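PDB 5BN1: acetylxylan esterase from Geobacillus stearothermophilus, which removes acetyl side groups from the xylose backbone units of xylan and xylo-oligosaccharides, working as a serine esterase of the SGNH (GDSL) family in a donut-shaped octamer. Local coordinates for residues 62-65 with 66-70; 92-95 with 96-100; 102-105 with 106-109; 145-148 with 149-153. The protein carries 1 engineered substitution. All coordinates share one frame; numbering follows the deposited sequence.

Contact 1: 62-65 with 66-70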
loop_
_atom_site.group_PDB
_atom_site.type_symbol
_atom_site.label_atom_id
_atom_site.label_comp_id
_atom_site.label_asym_id
_atom_site.label_seq_id
_atom_site.Cartn_x
_atom_site.Cartn_y
_atom_site.Cartn_z
ATOM N N SER A 62 4.825 -5.924 -22.870
ATOM C CA SER A 62 5.975 -6.599 -22.345
ATOM C C SER A 62 5.869 -8.106 -22.466
ATOM O O SER A 62 4.814 -8.673 -22.169
ATOM C CB SER A 62 6.077 -6.213 -20.828
ATOM O OG SER A 62 7.255 -6.820 -20.309
ATOM N N GLY A 63 6.976 -8.741 -22.868
ATOM C CA GLY A 63 7.105 -10.157 -23.053
ATOM C C GLY A 63 6.773 -10.726 -24.406
ATOM O O GLY A 63 6.971 -11.913 -24.595
ATOM N N ASN A 64 6.148 -9.906 -25.221
ATOM C CA ASN A 64 5.626 -10.496 -26.498
ATOM C C ASN A 64 6.720 -10.939 -27.471
ATOM O O ASN A 64 7.782 -10.370 -27.599
ATOM C CB ASN A 64 4.742 -9.478 -27.223
ATOM C CG ASN A 64 3.341 -9.405 -26.799
ATOM O OD1 ASN A 64 2.861 -9.988 -25.744
ATOM N ND2 ASN A 64 2.628 -8.832 -27.667
ATOM N N THR A 65 6.360 -12.024 -28.164
ATOM C CA THR A 65 7.051 -12.510 -29.352
ATOM C C THR A 65 6.102 -12.189 -30.527
ATOM O O THR A 65 4.993 -11.729 -30.388
ATOM C CB THR A 65 7.253 -13.974 -29.276
ATOM O OG1 THR A 65 5.945 -14.627 -29.303
ATOM C CG2 THR A 65 7.993 -14.447 -28.049
ATOM N N VAL A 66 6.574 -12.550 -31.706
ATOM C CA VAL A 66 5.693 -12.306 -32.891
ATOM C C VAL A 66 4.470 -13.236 -32.846
ATOM O O VAL A 66 3.426 -12.915 -33.415
ATOM C CB VAL A 66 6.494 -12.438 -34.197
ATOM C CG1 VAL A 66 6.782 -13.900 -34.574
ATOM C CG2 VAL A 66 5.730 -11.752 -35.332
ATOM N N ARG A 67 4.562 -14.349 -32.146
ATOM C CA ARG A 67 3.462 -15.266 -31.993
ATOM C C ARG A 67 2.360 -14.553 -31.182
ATOM O O ARG A 67 1.139 -14.594 -31.463
ATOM C CB ARG A 67 3.904 -16.489 -31.299
ATOM C CG ARG A 67 2.785 -17.516 -31.095
ATOM C CD ARG A 67 3.266 -18.678 -30.209
ATOM N NE ARG A 67 4.457 -19.395 -30.691
ATOM C CZ ARG A 67 5.372 -20.000 -29.960
ATOM N NH1 ARG A 67 5.342 -19.907 -28.582
ATOM N NH2 ARG A 67 6.341 -20.658 -30.497
ATOM N N ASP A 68 2.751 -13.775 -30.126
ATOM C CA ASP A 68 1.791 -13.017 -29.420
ATOM C C ASP A 68 1.214 -11.876 -30.230
ATOM O O ASP A 68 0.018 -11.537 -30.070
ATOM C CB ASP A 68 2.434 -12.442 -28.144
ATOM C CG ASP A 68 2.956 -13.513 -27.244
ATOM O OD1 ASP A 68 2.152 -14.407 -26.812
ATOM O OD2 ASP A 68 4.147 -13.499 -26.839
ATOM N N LEU A 69 2.024 -11.222 -31.033
ATOM C CA LEU A 69 1.494 -10.197 -31.962
ATOM C C LEU A 69 0.403 -10.734 -32.843
ATOM O O LEU A 69 -0.637 -10.162 -32.943
ATOM C CB LEU A 69 2.559 -9.574 -32.801
ATOM C CG LEU A 69 3.688 -8.828 -32.132
ATOM C CD1 LEU A 69 4.441 -7.937 -33.077
ATOM C CD2 LEU A 69 3.253 -7.969 -30.983
ATOM N N LYS A 70 0.657 -11.918 -33.377
ATOM C CA LYS A 70 -0.377 -12.514 -34.263
ATOM C C LYS A 70 -1.655 -12.719 -33.547
ATOM O O LYS A 70 -2.727 -12.477 -34.093
ATOM C CB LYS A 70 0.123 -13.820 -34.862
ATOM C CG LYS A 70 -0.976 -14.539 -35.714
ATOM C CD LYS A 70 -0.335 -15.790 -36.226
ATOM C CE LYS A 70 -1.301 -16.611 -37.078
ATOM N NZ LYS A 70 -0.709 -17.995 -37.254
HETATM O O HOH W 1 4.778 -13.962 -24.074
#
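Thr65 O accepts from Leu69 N at 3.1 Å, and with this i to i+4 bond the loop 62-65 passes into helix 66-78. The start of the helix is closed by a capping box in which Thr65 and Asp68 exchange side chain for backbone. Asp68 OD2 takes Thr65 N at 3.0 Å through its anti lone pair, and the bond is nearly straight at 168°. In return, Thr65 OG1 faces the first turn, 3.2 Å from Arg67 N and 3.4 Å from Asp68 N, both weak bonds. It gets there because chi1 of 65° sets OG1 between the backbone N and the carbonyl carbon. The CB of Asp68 also lies against the Asn64 side chain. Replacing Asp68 by an alanine would probably leave Thr65 N without its acceptor and the loop freer to move against the helix. The loop matters because Gly63, probably an oxyanion-hole residue of this SGNH hydrolase, sits just ahead of the cap, close to Asn92. Arg67 leads away from the loop to a salt bridge with Glu112, while Val66 N is held by Asp93. On the loop side of the box, water 1 lies 3.0 Å from Gly63 O and 2.9 Å from Asp68 OD2.

Contact 2: 92-95 with 96-100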
loop_
_atom_site.group_PDB
_atom_site.type_symbol
_atom_site.label_atom_id
_atom_site.label_comp_id
_atom_site.label_asym_id
_atom_site.label_seq_id
_atom_site.Cartn_x
_atom_site.Cartn_y
_atom_site.Cartn_z
ATOM N N ASN A 92 12.309 -11.142 -27.761
ATOM C CA ASN A 92 11.867 -12.213 -26.902
ATOM C C ASN A 92 11.914 -13.563 -27.644
ATOM O O ASN A 92 12.259 -14.587 -27.086
ATOM C CB ASN A 92 10.549 -11.960 -26.326
ATOM C CG ASN A 92 10.599 -10.809 -25.344
ATOM O OD1 ASN A 92 11.432 -10.868 -24.405
ATOM N ND2 ASN A 92 9.744 -9.897 -25.440
ATOM N N ASP A 93 11.576 -13.508 -28.952
ATOM C CA ASP A 93 11.635 -14.674 -29.824
ATOM C C ASP A 93 12.973 -15.347 -29.715
ATOM O O ASP A 93 13.077 -16.593 -29.715
ATOM C CB ASP A 93 11.335 -14.229 -31.234
ATOM C CG ASP A 93 10.084 -13.412 -31.360
ATOM O OD1 ASP A 93 9.980 -12.284 -30.719
ATOM O OD2 ASP A 93 9.100 -13.771 -32.072
ATOM N N VAL A 94 14.047 -14.569 -29.664
ATOM C CA VAL A 94 15.405 -14.932 -29.502
ATOM C C VAL A 94 15.718 -15.228 -28.025
ATOM O O VAL A 94 16.331 -16.226 -27.699
ATOM C CB VAL A 94 16.336 -13.882 -30.081
ATOM C CG1 VAL A 94 17.746 -14.198 -29.800
ATOM C CG2 VAL A 94 16.099 -13.767 -31.615
ATOM N N TRP A 95 15.459 -14.235 -27.183
ATOM C CA TRP A 95 15.960 -14.299 -25.779
ATOM C C TRP A 95 15.549 -15.574 -25.099
ATOM O O TRP A 95 16.357 -16.149 -24.382
ATOM C CB TRP A 95 15.460 -13.091 -25.022
ATOM C CG TRP A 95 16.270 -12.684 -23.813
ATOM C CD1 TRP A 95 17.477 -13.149 -23.413
ATOM C CD2 TRP A 95 16.005 -11.500 -23.036
ATOM N NE1 TRP A 95 17.938 -12.415 -22.316
ATOM C CE2 TRP A 95 17.051 -11.395 -22.080
ATOM C CE3 TRP A 95 14.950 -10.627 -23.003
ATOM C CZ2 TRP A 95 17.084 -10.298 -21.180
ATOM C CZ3 TRP A 95 14.946 -9.603 -22.077
ATOM C CH2 TRP A 95 16.034 -9.473 -21.190
ATOM N N ARG A 96 14.305 -15.988 -25.264
ATOM C CA ARG A 96 13.858 -17.235 -24.656
ATOM C C ARG A 96 14.698 -18.437 -24.916
ATOM O O ARG A 96 14.843 -19.368 -24.107
ATOM C CB ARG A 96 12.376 -17.485 -24.889
ATOM C CG ARG A 96 11.410 -16.478 -24.367
ATOM C CD ARG A 96 11.340 -16.358 -22.844
ATOM N NE ARG A 96 12.387 -15.444 -22.383
ATOM C CZ ARG A 96 12.334 -14.124 -22.457
ATOM N NH1 ARG A 96 13.377 -13.398 -22.002
ATOM N NH2 ARG A 96 11.337 -13.476 -23.059
ATOM N N GLN A 97 15.248 -18.500 -26.142
ATOM C CA GLN A 97 16.121 -19.572 -26.542
ATOM C C GLN A 97 17.383 -19.713 -25.690
ATOM O O GLN A 97 18.029 -20.726 -25.600
ATOM C CB GLN A 97 16.519 -19.494 -28.030
ATOM C CG GLN A 97 15.337 -19.409 -28.964
ATOM C CD GLN A 97 15.677 -19.217 -30.403
ATOM O OE1 GLN A 97 16.627 -19.918 -30.921
ATOM N NE2 GLN A 97 14.955 -18.367 -31.092
ATOM N N TYR A 98 17.803 -18.527 -25.152
ATOM C CA TYR A 98 18.997 -18.393 -24.351
ATOM C C TYR A 98 18.736 -18.287 -22.836
ATOM O O TYR A 98 19.590 -18.851 -22.112
ATOM C CB TYR A 98 19.786 -17.126 -24.860
ATOM C CG TYR A 98 20.341 -17.391 -26.265
ATOM C CD1 TYR A 98 21.457 -18.147 -26.426
ATOM C CD2 TYR A 98 19.715 -16.864 -27.392
ATOM C CE1 TYR A 98 21.972 -18.465 -27.680
ATOM C CE2 TYR A 98 20.191 -17.192 -28.627
ATOM C CZ TYR A 98 21.282 -17.961 -28.752
ATOM O OH TYR A 98 21.811 -18.353 -30.004
ATOM N N ASP A 99 17.650 -17.687 -22.411
ATOM C CA ASP A 99 17.356 -17.579 -20.949
ATOM C C ASP A 99 16.574 -18.725 -20.432
ATOM O O ASP A 99 16.672 -19.020 -19.195
ATOM C CB ASP A 99 16.931 -16.231 -20.508
ATOM C CG ASP A 99 15.515 -15.859 -20.793
ATOM O OD1 ASP A 99 14.839 -16.631 -21.581
ATOM O OD2 ASP A 99 14.980 -14.867 -20.237
ATOM N N LEU A 100 15.816 -19.415 -21.259
ATOM C CA LEU A 100 14.987 -20.614 -20.880
ATOM C C LEU A 100 15.258 -21.677 -21.948
ATOM O O LEU A 100 14.291 -21.973 -22.685
ATOM C CB LEU A 100 13.561 -20.193 -20.746
ATOM C CG LEU A 100 13.204 -19.271 -19.605
ATOM C CD1 LEU A 100 11.804 -18.749 -19.661
ATOM C CD2 LEU A 100 13.524 -19.949 -18.214
HETATM O O HOH W 2 11.522 -10.518 -21.667
#
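Arg96 NH2 reaches back one turn to Asn92 OD1 at 2.9 Å, arriving from above the carbonyl plane in a bent bond of 142°. Side-on, NE and NH1 of the same arginine take one oxygen each of Asp99: NE meets the syn lone pair of OD1 at 2.8 Å and NH1 meets OD2 at 2.8 Å, a salt bridge. The chain folds at chi2 (-66°) and chi3 (85°), which curls the guanidinium back beside Trp95, with NH1 3.3 Å from CE3. Further along, Gln97 NE2 donates to Asp93 O at 2.9 Å, and Val94 CG1 lies 4.0 Å from Tyr98 CE2. All of this lies on helix 91-99, whose Asn92 is the asparagine of the SGNH signature and probably stabilises the transition state; its ND2 donates to Asn64 O. Near the end of the helix, Trp95 O accepts from both Tyr98 N and Asp99 N. Beyond this shell, Asp99 OD2 also receives NE1 of Trp190 of a neighbouring subunit, whose ring stacks on Trp95, and Tyr98 OH bonds to Thr150. Water 2 donates to Asn92 OD1 at 2.8 Å.

Contact 3: 102-105 with 106-109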
loop_
_atom_site.group_PDB
_atom_site.type_symbol
_atom_site.label_atom_id
_atom_site.label_comp_id
_atom_site.label_asym_id
_atom_site.label_seq_id
_atom_site.Cartn_x
_atom_site.Cartn_y
_atom_site.Cartn_z
ATOM N N PHE A 102 15.517 -24.697 -22.254
ATOM C CA PHE A 102 14.798 -26.032 -22.258
ATOM C C PHE A 102 13.330 -25.845 -22.354
ATOM O O PHE A 102 12.592 -26.883 -22.448
ATOM C CB PHE A 102 15.275 -26.815 -21.034
ATOM C CG PHE A 102 16.806 -26.976 -21.044
ATOM C CD1 PHE A 102 17.460 -27.534 -22.114
ATOM C CD2 PHE A 102 17.522 -26.531 -20.000
ATOM C CE1 PHE A 102 18.851 -27.660 -22.100
ATOM C CE2 PHE A 102 18.885 -26.621 -19.992
ATOM C CZ PHE A 102 19.533 -27.155 -21.026
ATOM N N MET A 103 12.771 -24.659 -22.397
ATOM C CA MET A 103 11.316 -24.456 -22.458
ATOM C C MET A 103 10.979 -24.159 -23.925
ATOM O O MET A 103 10.715 -23.001 -24.265
ATOM C CB MET A 103 10.823 -23.411 -21.592
ATOM C CG MET A 103 10.974 -23.765 -20.080
ATOM S SD MET A 103 10.357 -22.476 -18.965
ATOM C CE MET A 103 8.618 -22.321 -19.296
ATOM N N LYS A 104 11.161 -25.165 -24.755
ATOM C CA LYS A 104 11.141 -24.915 -26.228
ATOM C C LYS A 104 9.854 -24.332 -26.736
ATOM O O LYS A 104 9.826 -23.592 -27.769
ATOM C CB LYS A 104 11.522 -26.163 -27.035
ATOM C CG LYS A 104 12.939 -26.648 -26.679
ATOM C CD LYS A 104 13.392 -27.912 -27.373
ATOM C CE LYS A 104 14.800 -28.322 -26.830
ATOM N NZ LYS A 104 15.698 -27.203 -26.305
ATOM N N GLU A 105 8.737 -24.624 -26.102
ATOM C CA GLU A 105 7.490 -23.973 -26.471
ATOM C C GLU A 105 7.419 -22.462 -26.314
ATOM O O GLU A 105 6.580 -21.810 -26.965
ATOM C CB GLU A 105 6.307 -24.620 -25.672
ATOM C CG GLU A 105 6.218 -24.263 -24.145
ATOM C CD GLU A 105 7.374 -24.775 -23.160
ATOM O OE1 GLU A 105 8.281 -25.658 -23.457
ATOM O OE2 GLU A 105 7.373 -24.260 -21.997
ATOM N N LYS A 106 8.291 -21.827 -25.512
ATOM C CA LYS A 106 8.365 -20.411 -25.440
ATOM C C LYS A 106 9.265 -19.734 -26.518
ATOM O O LYS A 106 9.287 -18.466 -26.599
ATOM C CB LYS A 106 9.005 -20.021 -24.099
ATOM C CG LYS A 106 8.102 -20.461 -22.920
ATOM C CD LYS A 106 8.694 -19.756 -21.700
ATOM C CE LYS A 106 8.071 -18.349 -21.468
ATOM N NZ LYS A 106 7.222 -18.394 -20.245
ATOM N N HIS A 107 9.980 -20.601 -27.234
ATOM C CA HIS A 107 10.944 -20.170 -28.290
ATOM C C HIS A 107 10.117 -19.897 -29.539
ATOM O O HIS A 107 9.226 -20.608 -29.820
ATOM C CB HIS A 107 11.951 -21.213 -28.604
ATOM C CG HIS A 107 12.790 -21.662 -27.427
ATOM N ND1 HIS A 107 13.715 -22.649 -27.510
ATOM C CD2 HIS A 107 12.811 -21.213 -26.125
ATOM C CE1 HIS A 107 14.272 -22.848 -26.321
ATOM N NE2 HIS A 107 13.755 -21.980 -25.498
ATOM N N VAL A 108 10.482 -18.873 -30.259
ATOM C CA VAL A 108 9.934 -18.668 -31.626
ATOM C C VAL A 108 11.134 -18.714 -32.527
ATOM O O VAL A 108 11.917 -17.775 -32.644
ATOM C CB VAL A 108 9.171 -17.349 -31.740
ATOM C CG1 VAL A 108 8.722 -17.133 -33.167
ATOM C CG2 VAL A 108 8.006 -17.283 -30.831
ATOM N N TYR A 109 11.356 -19.847 -33.217
ATOM C CA TYR A 109 12.481 -20.167 -34.066
ATOM C C TYR A 109 12.294 -19.430 -35.412
ATOM O O TYR A 109 11.195 -18.915 -35.649
ATOM C CB TYR A 109 12.587 -21.674 -34.248
ATOM C CG TYR A 109 12.919 -22.391 -32.953
ATOM C CD1 TYR A 109 14.062 -22.098 -32.247
ATOM C CD2 TYR A 109 12.100 -23.458 -32.510
ATOM C CE1 TYR A 109 14.325 -22.743 -31.057
ATOM C CE2 TYR A 109 12.337 -24.031 -31.251
ATOM C CZ TYR A 109 13.468 -23.729 -30.617
ATOM O OH TYR A 109 13.800 -24.393 -29.428
HETATM O O HOH W 3 8.806 -23.350 -30.683
HETATM O O HOH W 4 16.267 -25.537 -29.000
#
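Lys104 presents its backbone to the His107 ring: CA stands over the centre of one face, 3.7 Å from the centroid and 11° off the normal, a CH-pi contact. This is the close-packed side of a short 3-10 turn in the loop between helices 91-99 and 110-124. The i to i+3 bonds of the turn, Lys106 N to Met103 O and His107 N to Lys104 O, are both 3.0 Å long. Tyr109 folds back against the same histidine. Its OH is hydrogen-bonded to His107 ND1 at 2.6 Å, while His107 CB sits over the Tyr109 ring face. On the other edge of the imidazole, NE2 bonds to Leu100 O, just after helix 91-99. Met103 and Lys106 run alongside each other and meet closely, methyl CE of Met103 against methylene CD of Lys106 at 3.5 Å. The looser, solvent side is that of the exposed Lys104 and Glu105 side chains. There water 4 bridges Lys104 NZ and Tyr109 OH, 3.2 Å from the amine, and Glu105 turns away to a salt bridge with Arg55 of a neighbouring subunit. With a bond at each nitrogen and a CA over its face, the imidazole is fixed in rotation; since a carbonyl can only accept, NE2 probably carries a proton, which is consistent with a neutral ring as well as a charged one.

Contact 4: 145-148 with 149-153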
loop_
_atom_site.group_PDB
_atom_site.type_symbol
_atom_site.label_atom_id
_atom_site.label_comp_id
_atom_site.label_asym_id
_atom_site.label_seq_id
_atom_site.Cartn_x
_atom_site.Cartn_y
_atom_site.Cartn_z
ATOM N N ASP A 145 29.049 -13.275 -29.912
ATOM C CA ASP A 145 28.274 -13.726 -28.753
ATOM C C ASP A 145 27.065 -14.461 -29.330
ATOM O O ASP A 145 26.392 -13.971 -30.224
ATOM C CB ASP A 145 27.793 -12.491 -27.938
ATOM C CG ASP A 145 26.834 -12.846 -26.802
ATOM O OD1 ASP A 145 25.662 -12.916 -27.065
ATOM O OD2 ASP A 145 27.391 -13.099 -25.727
ATOM N N PRO A 146 26.729 -15.641 -28.803
ATOM C CA PRO A 146 25.690 -16.385 -29.441
ATOM C C PRO A 146 24.377 -15.725 -29.634
ATOM O O PRO A 146 23.697 -15.799 -30.653
ATOM C CB PRO A 146 25.534 -17.635 -28.518
ATOM C CG PRO A 146 26.841 -17.816 -27.921
ATOM C CD PRO A 146 27.435 -16.418 -27.784
ATOM N N MET A 147 23.917 -14.969 -28.616
ATOM C CA MET A 147 22.597 -14.344 -28.703
ATOM C C MET A 147 22.697 -13.116 -29.682
ATOM O O MET A 147 21.714 -12.868 -30.371
ATOM C CB MET A 147 22.056 -13.884 -27.336
ATOM C CG MET A 147 20.746 -13.223 -27.470
ATOM S SD MET A 147 19.858 -13.118 -25.883
ATOM C CE MET A 147 18.625 -11.935 -26.302
ATOM N N ARG A 148 23.815 -12.396 -29.686
ATOM C CA ARG A 148 23.966 -11.358 -30.645
ATOM C C ARG A 148 23.899 -11.870 -32.102
ATOM O O ARG A 148 23.264 -11.290 -32.951
ATOM C CB ARG A 148 25.295 -10.597 -30.419
ATOM C CG ARG A 148 25.642 -9.559 -31.497
ATOM C CD ARG A 148 24.723 -8.382 -31.661
ATOM N NE ARG A 148 24.904 -7.725 -32.993
ATOM C CZ ARG A 148 25.977 -7.034 -33.300
ATOM N NH1 ARG A 148 26.833 -6.609 -32.414
ATOM N NH2 ARG A 148 26.123 -6.727 -34.614
ATOM N N ARG A 149 24.592 -12.998 -32.280
ATOM C CA ARG A 149 24.603 -13.635 -33.638
ATOM C C ARG A 149 23.244 -14.033 -34.070
ATOM O O ARG A 149 22.789 -13.761 -35.205
ATOM C CB ARG A 149 25.579 -14.765 -33.628
ATOM C CG ARG A 149 25.735 -15.442 -34.979
ATOM C CD ARG A 149 26.923 -16.432 -34.857
ATOM N NE ARG A 149 26.721 -17.503 -33.889
ATOM C CZ ARG A 149 27.554 -17.954 -32.876
ATOM N NH1 ARG A 149 28.785 -17.459 -32.569
ATOM N NH2 ARG A 149 27.129 -18.983 -32.124
ATOM N N THR A 150 22.475 -14.666 -33.169
ATOM C CA THR A 150 21.106 -14.949 -33.464
ATOM C C THR A 150 20.253 -13.795 -33.796
ATOM O O THR A 150 19.445 -13.686 -34.686
ATOM C CB THR A 150 20.520 -15.938 -32.404
ATOM O OG1 THR A 150 21.349 -17.108 -32.262
ATOM C CG2 THR A 150 19.115 -16.283 -32.632
ATOM N N MET A 151 20.389 -12.769 -32.909
ATOM C CA MET A 151 19.620 -11.597 -33.116
ATOM C C MET A 151 19.869 -10.942 -34.507
ATOM O O MET A 151 18.940 -10.486 -35.127
ATOM C CB MET A 151 19.919 -10.552 -31.985
ATOM C CG MET A 151 18.831 -9.565 -31.786
ATOM S SD MET A 151 17.278 -10.185 -31.118
ATOM C CE MET A 151 17.839 -10.364 -29.423
ATOM N N ASP A 152 21.145 -10.934 -34.893
ATOM C CA ASP A 152 21.547 -10.408 -36.229
ATOM C C ASP A 152 20.827 -11.196 -37.334
ATOM O O ASP A 152 20.318 -10.603 -38.326
ATOM C CB ASP A 152 22.993 -10.371 -36.466
ATOM C CG ASP A 152 23.743 -9.251 -35.733
ATOM O OD1 ASP A 152 23.129 -8.515 -35.012
ATOM O OD2 ASP A 152 24.992 -9.307 -35.899
ATOM N N GLN A 153 20.710 -12.511 -37.119
ATOM C CA GLN A 153 19.974 -13.346 -38.121
ATOM C C GLN A 153 18.539 -12.983 -38.237
ATOM O O GLN A 153 17.934 -12.828 -39.292
ATOM C CB GLN A 153 20.209 -14.788 -37.796
ATOM C CG GLN A 153 19.468 -15.667 -38.804
ATOM C CD GLN A 153 19.760 -17.125 -38.557
ATOM O OE1 GLN A 153 19.714 -17.646 -37.376
ATOM N NE2 GLN A 153 20.216 -17.792 -39.620
HETATM O O HOH W 5 24.345 -18.103 -32.235
#
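A one-turn salt bridge, Arg148 to Asp152, joins the first and second turns of helix 146-165, the helix of the beta-alpha-beta crossover between strands 130-134 and 168-170. Arg148 NE gives the main bond, 2.8 Å to Asp152 OD1. The oxygen lies exactly in the guanidinium plane, and NE approaches on the syn side, tilted 23° from the carboxylate plane. NH2 adds a weak bond to OD2 at 3.1 Å, for the two flat groups are turned 61° apart and cannot pair squarely. The side chain leaves with CG anti to the backbone N (chi1 173°) and bends at chi2, which swings NE along the helix to its partner. A leucine at Arg148 would probably leave the carboxylate of Asp152 without its countercharge and the carbonyl of Glu140, now held by NH1, without its donor. On another flank, Met147 and Met151 run side by side and meet at their CE methyls, 3.6 Å apart; Met147 also packs on Trp95. Arg149 lays a guanidinium face over Pro146 CA at 4.0 Å, and water 5 bridges Pro146 O and, weakly, Arg149 NE. Asp145 is the N-cap: its OD1 accepts Arg148 N at 3.2 Å and Met147 N in a weak bond, and it also bonds to Tyr184 OH of a neighbouring subunit. Asp145 OD1 thus serves both the helix start and the subunit contact, and the positive helix end is likely to stabilise its charge.

How the contacts relate
Contact 2 is the hub and the most buried: its helix touches the other three, while contact 4 meets neither contact 1 nor contact 3. Contacts 1 and 4 are partly buried, and contact 3 lies on the surface. Contacts 1 and 2 bring together the two probable oxyanion-hole residues, the loop before helix 66-78 being bonded to helix 91-99. Contact 3 is tied back to both of those helices, and contact 4 joins helix 146-165 to helix 91-99. Contacts 1 and 4 both cap helix starts, one with a capping box and one with an N-cap aspartate. Salt bridges within a helix mark contacts 2 and 4; contact 3 relies on short-turn backbone bonds, ring packing, waters and a salt bridge to another subunit.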